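Side-chain contacts in uncharacterized protein TP-0789 domain-containing protein (Nitrosomonas europaea ATCC 19718, PDB 3BUU), which is of unknown function but belongs to the LolA superfamily, whose founding member carries lipoproteins across the periplasm, and may bind a lipid or hydrophobic ligand: residues E123-D127 with E128-V132; W150-Q153 with S154-R157. All coordinates share one frame; numbering follows the deposited sequence. Where two conformers were deposited one is given.

Contact 1: E123-D127 with E128-V132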
ATOM      1  N   GLU A 123       1.322  13.021  19.775  1.00 10.64           N
ATOM      2  CA  GLU A 123       0.318  14.051  19.533  1.00 13.13           C
ATOM      3  C   GLU A 123      -1.016  13.632  20.107  1.00 12.95           C
ATOM      4  O   GLU A 123      -1.380  12.471  20.031  1.00 13.29           O
ATOM      5  CB  GLU A 123       0.089  14.264  18.030  1.00 13.83           C
ATOM      6  CG  GLU A 123       1.061  15.078  17.291  1.00 17.52           C
ATOM      7  CD  GLU A 123       0.671  15.425  15.857  1.00 15.95           C
ATOM      8  OE1 GLU A 123      -0.482  15.274  15.399  1.00 14.91           O
ATOM      9  OE2 GLU A 123       1.593  15.940  15.203  1.00 20.90           O
ATOM     10  N   SER A 124      -1.735  14.593  20.663  1.00 14.66           N
ATOM     11  CA  SER A 124      -3.090  14.406  21.119  0.50 17.55           C
ATOM     12  C   SER A 124      -3.994  15.094  20.111  1.00 18.34           C
ATOM     13  O   SER A 124      -3.764  16.232  19.729  1.00 19.21           O
ATOM     14  CB  SER A 124      -3.279  15.086  22.482  0.50 18.46           C
ATOM     15  OG  SER A 124      -2.363  14.578  23.432  0.50 21.04           O
ATOM     16  N   ILE A 125      -5.012  14.409  19.661  1.00 19.35           N
ATOM     17  CA  ILE A 125      -5.949  15.029  18.770  1.00 21.97           C
ATOM     18  C   ILE A 125      -7.195  14.559  19.486  1.00 22.07           C
ATOM     19  O   ILE A 125      -7.579  13.387  19.373  1.00 23.87           O
ATOM     20  CB  ILE A 125      -5.783  14.539  17.272  1.00 20.89           C
ATOM     21  CG1 ILE A 125      -4.355  14.768  16.724  1.00 23.23           C
ATOM     22  CG2 ILE A 125      -6.827  15.166  16.346  1.00 23.01           C
ATOM     23  CD1 ILE A 125      -4.093  14.138  15.321  1.00 22.28           C
ATOM     24  N   ASP A 126      -7.783  15.483  20.270  1.00 24.67           N
ATOM     25  CA  ASP A 126      -8.930  15.192  21.159  1.00 23.95           C
ATOM     26  C   ASP A 126      -8.627  14.352  22.419  1.00 24.55           C
ATOM     27  O   ASP A 126      -7.648  14.638  23.104  1.00 24.48           O
ATOM     28  CB  ASP A 126     -10.138  14.676  20.367  1.00 25.72           C
ATOM     29  CG  ASP A 126     -11.415  15.501  20.622  1.00 22.52           C
ATOM     30  OD1 ASP A 126     -11.550  16.205  21.668  1.00 24.56           O
ATOM     31  OD2 ASP A 126     -12.289  15.417  19.736  1.00 22.37           O
ATOM     32  N   ASP A 127      -9.442  13.354  22.773  1.00 24.44           N
ATOM     33  CA  ASP A 127      -9.082  12.520  23.923  1.00 24.71           C
ATOM     34  C   ASP A 127      -8.240  11.304  23.509  1.00 23.15           C
ATOM     35  O   ASP A 127      -8.063  10.363  24.320  1.00 24.22           O
ATOM     36  CB  ASP A 127     -10.273  12.165  24.861  1.00 26.01           C
ATOM     37  CG  ASP A 127     -11.321  11.277  24.205  1.00 28.10           C
ATOM     38  OD1 ASP A 127     -11.303  11.097  22.966  1.00 30.74           O
ATOM     39  OD2 ASP A 127     -12.186  10.757  24.946  1.00 31.66           O
ATOM     40  N   GLU A 128      -7.706  11.344  22.270  1.00 20.81           N
ATOM     41  CA  GLU A 128      -6.860  10.293  21.708  1.00 17.96           C
ATOM     42  C   GLU A 128      -5.407  10.717  21.557  1.00 15.44           C
ATOM     43  O   GLU A 128      -5.096  11.766  21.021  1.00 18.20           O
ATOM     44  CB  GLU A 128      -7.369   9.849  20.346  1.00 18.40           C
ATOM     45  CG  GLU A 128      -8.730   9.194  20.402  1.00 23.34           C
ATOM     46  CD  GLU A 128      -8.661   7.843  21.059  1.00 27.05           C
ATOM     47  OE1 GLU A 128      -8.616   7.786  22.310  1.00 31.30           O
ATOM     48  OE2 GLU A 128      -8.641   6.840  20.327  1.00 24.20           O
ATOM     49  N   ASP A 129      -4.508   9.854  22.002  1.00 12.90           N
ATOM     50  CA  ASP A 129      -3.080  10.102  21.888  1.00 10.53           C
ATOM     51  C   ASP A 129      -2.515   9.168  20.839  1.00  8.62           C
ATOM     52  O   ASP A 129      -2.898   8.013  20.746  1.00  8.98           O
ATOM     53  CB  ASP A 129      -2.340   9.819  23.208  1.00 12.92           C
ATOM     54  CG  ASP A 129      -2.885  10.610  24.364  1.00 18.56           C
ATOM     55  OD1 ASP A 129      -2.994  11.822  24.191  1.00 22.68           O
ATOM     56  OD2 ASP A 129      -3.168  10.032  25.450  1.00 22.84           O
ATOM     57  N   TYR A 130      -1.562   9.698  20.090  1.00  8.05           N
ATOM     58  CA  TYR A 130      -0.931   9.009  18.996  1.00  7.04           C
ATOM     59  C   TYR A 130       0.560   9.052  19.150  1.00  6.96           C
ATOM     60  O   TYR A 130       1.119  10.089  19.503  1.00  9.62           O
ATOM     61  CB  TYR A 130      -1.320   9.655  17.631  1.00  7.75           C
ATOM     62  CG  TYR A 130      -2.782   9.612  17.386  1.00  8.33           C
ATOM     63  CD1 TYR A 130      -3.388   8.490  16.804  1.00  8.59           C
ATOM     64  CD2 TYR A 130      -3.578  10.681  17.767  1.00 11.18           C
ATOM     65  CE1 TYR A 130      -4.756   8.474  16.650  1.00 10.09           C
ATOM     66  CE2 TYR A 130      -4.938  10.663  17.586  1.00 13.65           C
ATOM     67  CZ  TYR A 130      -5.525   9.549  17.055  1.00 12.49           C
ATOM     68  OH  TYR A 130      -6.886   9.547  16.849  1.00 15.78           O
ATOM     69  N   TYR A 131       1.212   7.948  18.834  1.00  6.37           N
ATOM     70  CA  TYR A 131       2.625   7.964  18.517  1.00  5.95           C
ATOM     71  C   TYR A 131       2.768   8.483  17.095  1.00  6.78           C
ATOM     72  O   TYR A 131       2.113   7.959  16.199  1.00  7.88           O
ATOM     73  CB  TYR A 131       3.211   6.553  18.569  1.00  6.60           C
ATOM     74  CG  TYR A 131       3.059   5.825  19.863  1.00  6.08           C
ATOM     75  CD1 TYR A 131       3.672   6.264  21.014  1.00  6.81           C
ATOM     76  CD2 TYR A 131       2.347   4.631  19.926  1.00  7.81           C
ATOM     77  CE1 TYR A 131       3.589   5.513  22.215  1.00  8.83           C
ATOM     78  CE2 TYR A 131       2.247   3.895  21.098  1.00  7.92           C
ATOM     79  CZ  TYR A 131       2.859   4.335  22.254  1.00  8.28           C
ATOM     80  OH  TYR A 131       2.786   3.597  23.416  1.00 10.79           O
ATOM     81  N   VAL A 132       3.685   9.417  16.850  1.00  6.39           N
ATOM     82  CA  VAL A 132       4.018   9.841  15.483  1.00  6.85           C
ATOM     83  C   VAL A 132       5.376   9.275  15.167  1.00  6.30           C
ATOM     84  O   VAL A 132       6.388   9.739  15.742  1.00  7.49           O
ATOM     85  CB  VAL A 132       3.956  11.379  15.274  1.00  7.15           C
ATOM     86  CG1 VAL A 132       4.175  11.695  13.792  1.00  9.36           C
ATOM     87  CG2 VAL A 132       2.628  11.922  15.745  1.00  8.97           C
TER
HETATM   88  O   HOH W   1      -8.496  11.571  17.285  1.00 27.63           O
HETATM   89  O   HOH W   2      -5.471  13.377  24.281  1.00 29.74           O

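Contact 2: W150-Q153 with S154-R157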
ATOM      1  N   TRP A 150       0.973   8.070  12.126  1.00  5.50           N
ATOM      2  CA  TRP A 150       0.297   8.204  13.403  1.00  5.97           C
ATOM      3  C   TRP A 150      -0.290   6.854  13.793  1.00  5.70           C
ATOM      4  O   TRP A 150      -1.070   6.273  13.020  1.00  6.05           O
ATOM      5  CB  TRP A 150      -0.835   9.225  13.294  1.00  6.58           C
ATOM      6  CG  TRP A 150      -0.457  10.669  13.384  1.00  6.62           C
ATOM      7  CD1 TRP A 150      -0.824  11.509  14.380  1.00  7.38           C
ATOM      8  CD2 TRP A 150       0.294  11.458  12.444  1.00  6.99           C
ATOM      9  NE1 TRP A 150      -0.312  12.765  14.151  1.00  8.92           N
ATOM     10  CE2 TRP A 150       0.399  12.749  12.985  1.00  8.10           C
ATOM     11  CE3 TRP A 150       0.909  11.189  11.216  1.00  7.12           C
ATOM     12  CZ2 TRP A 150       1.057  13.787  12.355  1.00  9.14           C
ATOM     13  CZ3 TRP A 150       1.604  12.234  10.555  1.00  7.82           C
ATOM     14  CH2 TRP A 150       1.655  13.523  11.151  1.00  9.18           C
ATOM     15  N   VAL A 151       0.044   6.383  14.986  1.00  6.01           N
ATOM     16  CA  VAL A 151      -0.401   5.107  15.504  1.00  5.81           C
ATOM     17  C   VAL A 151      -1.086   5.386  16.838  1.00  5.64           C
ATOM     18  O   VAL A 151      -0.497   5.999  17.741  1.00  6.45           O
ATOM     19  CB  VAL A 151       0.783   4.132  15.662  1.00  6.15           C
ATOM     20  CG1 VAL A 151       0.276   2.819  16.259  1.00  7.37           C
ATOM     21  CG2 VAL A 151       1.452   3.864  14.336  1.00  6.77           C
ATOM     22  N   ASN A 152      -2.334   4.949  16.962  1.00  6.58           N
ATOM     23  CA  ASN A 152      -3.071   5.172  18.216  1.00  7.43           C
ATOM     24  C   ASN A 152      -2.373   4.480  19.374  1.00  6.43           C
ATOM     25  O   ASN A 152      -2.059   3.290  19.304  1.00  7.30           O
ATOM     26  CB  ASN A 152      -4.466   4.591  18.021  1.00 10.35           C
ATOM     27  CG  ASN A 152      -5.455   5.095  19.025  1.00 13.60           C
ATOM     28  OD1 ASN A 152      -5.179   5.112  20.191  1.00 16.92           O
ATOM     29  ND2 ASN A 152      -6.620   5.452  18.580  1.00 17.11           N
ATOM     30  N   GLN A 153      -2.130   5.207  20.462  1.00  6.46           N
ATOM     31  CA  GLN A 153      -1.427   4.616  21.600  1.00  7.01           C
ATOM     32  C   GLN A 153      -2.277   3.579  22.298  1.00  8.34           C
ATOM     33  O   GLN A 153      -1.753   2.708  22.977  1.00 10.78           O
ATOM     34  CB  GLN A 153      -1.045   5.669  22.610  1.00  6.84           C
ATOM     35  CG  GLN A 153      -0.010   6.667  22.083  1.00  7.64           C
ATOM     36  CD  GLN A 153       0.485   7.608  23.151  1.00  8.59           C
ATOM     37  OE1 GLN A 153       0.116   7.494  24.319  1.00 12.16           O
ATOM     38  NE2 GLN A 153       1.256   8.586  22.751  1.00  9.95           N
ATOM     39  N   SER A 154      -3.597   3.682  22.191  1.00  9.24           N
ATOM     40  CA  SER A 154      -4.472   2.814  22.953  1.00 11.23           C
ATOM     41  C   SER A 154      -4.463   1.396  22.403  1.00 11.53           C
ATOM     42  O   SER A 154      -4.501   0.451  23.188  1.00 14.51           O
ATOM     43  CB  SER A 154      -5.923   3.372  22.964  1.00 12.80           C
ATOM     44  OG  SER A 154      -6.527   3.371  21.701  1.00 15.54           O
ATOM     45  N   ASN A 155      -4.490   1.236  21.085  1.00 10.21           N
ATOM     46  CA  ASN A 155      -4.713  -0.067  20.444  1.00 10.80           C
ATOM     47  C   ASN A 155      -3.796  -0.293  19.243  1.00  8.55           C
ATOM     48  O   ASN A 155      -3.980  -1.278  18.543  1.00  9.56           O
ATOM     49  CB  ASN A 155      -6.173  -0.221  20.029  1.00 11.82           C
ATOM     50  CG  ASN A 155      -6.636   0.874  19.122  1.00 11.51           C
ATOM     51  OD1 ASN A 155      -5.851   1.654  18.591  1.00 10.73           O
ATOM     52  ND2 ASN A 155      -7.951   0.965  18.965  1.00 16.23           N
ATOM     53  N   PHE A 156      -2.818   0.595  19.019  1.00  7.92           N
ATOM     54  CA  PHE A 156      -1.842   0.460  17.941  1.00  7.30           C
ATOM     55  C   PHE A 156      -2.428   0.538  16.565  1.00  6.28           C
ATOM     56  O   PHE A 156      -1.757   0.208  15.588  1.00  7.24           O
ATOM     57  CB  PHE A 156      -0.949  -0.785  18.107  1.00  8.63           C
ATOM     58  CG  PHE A 156      -0.205  -0.780  19.409  1.00  9.12           C
ATOM     59  CD1 PHE A 156       0.977  -0.056  19.566  1.00 11.50           C
ATOM     60  CD2 PHE A 156      -0.702  -1.510  20.479  1.00 12.65           C
ATOM     61  CE1 PHE A 156       1.663  -0.046  20.781  1.00 13.38           C
ATOM     62  CE2 PHE A 156      -0.022  -1.524  21.699  1.00 16.38           C
ATOM     63  CZ  PHE A 156       1.148  -0.796  21.858  1.00 16.62           C
ATOM     64  N   ARG A 157      -3.667   1.014  16.446  1.00  7.22           N
ATOM     65  CA  ARG A 157      -4.233   1.136  15.104  1.00  7.68           C
ATOM     66  C   ARG A 157      -3.524   2.227  14.305  1.00  7.22           C
ATOM     67  O   ARG A 157      -3.292   3.325  14.811  1.00  7.82           O
ATOM     68  CB  ARG A 157      -5.698   1.486  15.137  1.00 10.40           C
ATOM     69  CG  ARG A 157      -6.613   0.374  15.465  1.00 12.08           C
ATOM     70  CD  ARG A 157      -8.032   0.876  15.429  1.00 13.77           C
ATOM     71  NE  ARG A 157      -8.874  -0.170  15.891  1.00 17.27           N
ATOM     72  CZ  ARG A 157     -10.188  -0.070  15.880  1.00 18.36           C
ATOM     73  NH1 ARG A 157     -10.739   1.060  15.458  1.00 19.89           N
ATOM     74  NH2 ARG A 157     -10.925  -1.081  16.294  1.00 22.85           N
TER
HETATM   75  O   HOH W   3      -2.095  -0.095  24.224  1.00 24.82           O

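Contact 1: E123-D127 with E128-V132
The Tyr-130 ring lies with its edge near Glu-123 O, while its CE2 comes obliquely to 4.0 Å from Ile-125 CB. The phenol oxygen reaches back to the turn through a water: this lies in the ring plane, 2.6 Å from Tyr-130 OH, and itself donates to Ile-125 O. On the same face, Glu-123 CG rests 3.8 Å from Val-132 CG2, the extended glutamate passing the valine at a slant; Glu-123 OE2 forms a salt bridge with Arg-121, and OE1 a hydrogen bond with Trp-150 NE1. On the opposite face, Ser-124 and Asp-129 make a non-hydrogen-bonded antiparallel pair, their CA atoms 4.4 Å apart. In one of the two deposited serine conformers, and for that one alone, Ser-124 OG donates to Asp-129 OD1 at 2.9 Å, nearly in line with the acceptor's C-O bond. In that conformer Ser-124 OG, like Asp-129 CG, stands anti to its own carbonyl carbon (chi1 -58° and -57°), and hydroxyl and carboxylate meet. A water that also donates to Asp-126 O donates to Asp-129 OD1. Reciprocal backbone bonds join Glu-123 and Tyr-130, and a type II' turn from Ile-125 to Glu-128 connects the strands, with Asp-126 at positive phi (72°). This tight hairpin unites strands 115-125 and 128-137; strand 146-152 borders the latter, and Tyr-159 of strand 158-164 stacks on Tyr-130.

Contact 2: W150-Q153 with S154-R157
The chain reverses between Asn-152 and Arg-157, the end-to-end directions of 150-153 and 154-157 lying 143° apart, with Asn-152 N donating to Arg-157 O at 2.9 Å and Phe-156 N to Asn-152 O at 2.8 Å. Inside this reversal the Asn-152 amide oxygen takes two bonds from one residue. Ser-154 N approaches Asn-152 OD1 at 2.9 Å, only moderately tilted from the amide plane, whereas Ser-154 OG, at 2.7 Å from the same oxygen, comes from above it. Asn-152 CG stands anti to the backbone N (chi1 -162°), which carries the amide forward to Ser-154, and Asn-152 ND2 is hydrogen-bonded to Glu-128 OE2, so both ends of the group are fixed. The arrangement is a beta hairpin whose loop, Gln-153 to Arg-157, joins strands 146-152 and 158-164; Phe-156 takes the left-handed helical conformation. Within the loop Asn-155 OD1 accepts from Arg-157 N at 3.1 Å, an Asx turn, and the same oxygen lies 3.3 Å from Asn-152 CB, the two amide planes being 62° apart. Were Asn-152 an alanine, Ser-154 N and OG would probably lose their shared acceptor and Glu-128 an amide donor, the serine hydroxyl becoming free to turn. Beside the loop, Val-151 CG1 lies 3.4 Å from Phe-156 O, and both side chains pack against helix 9-20, the valine on Ile-12 and Ala-16, the phenylalanine on Lys-15 and Ile-19.

Overall arrangement
From the N terminus, helix 9-20 comes first and is later met by contact 2. Much further on, strand 115-125 runs into contact 1, which closes a tight two-residue turn into strand 128-137. Strand 146-152 then pairs with that strand and leads into contact 2, where the loop 153-157 turns the chain into strand 158-164. The contacts are thus in series, neither nested nor crossing, with centres about 9 Å apart. They meet directly: Tyr-131 N is 2.8 Å from Val-151 O, a probable hydrogen bond between the neighbouring strands. Together they tie successive antiparallel hairpins at one end of the fold.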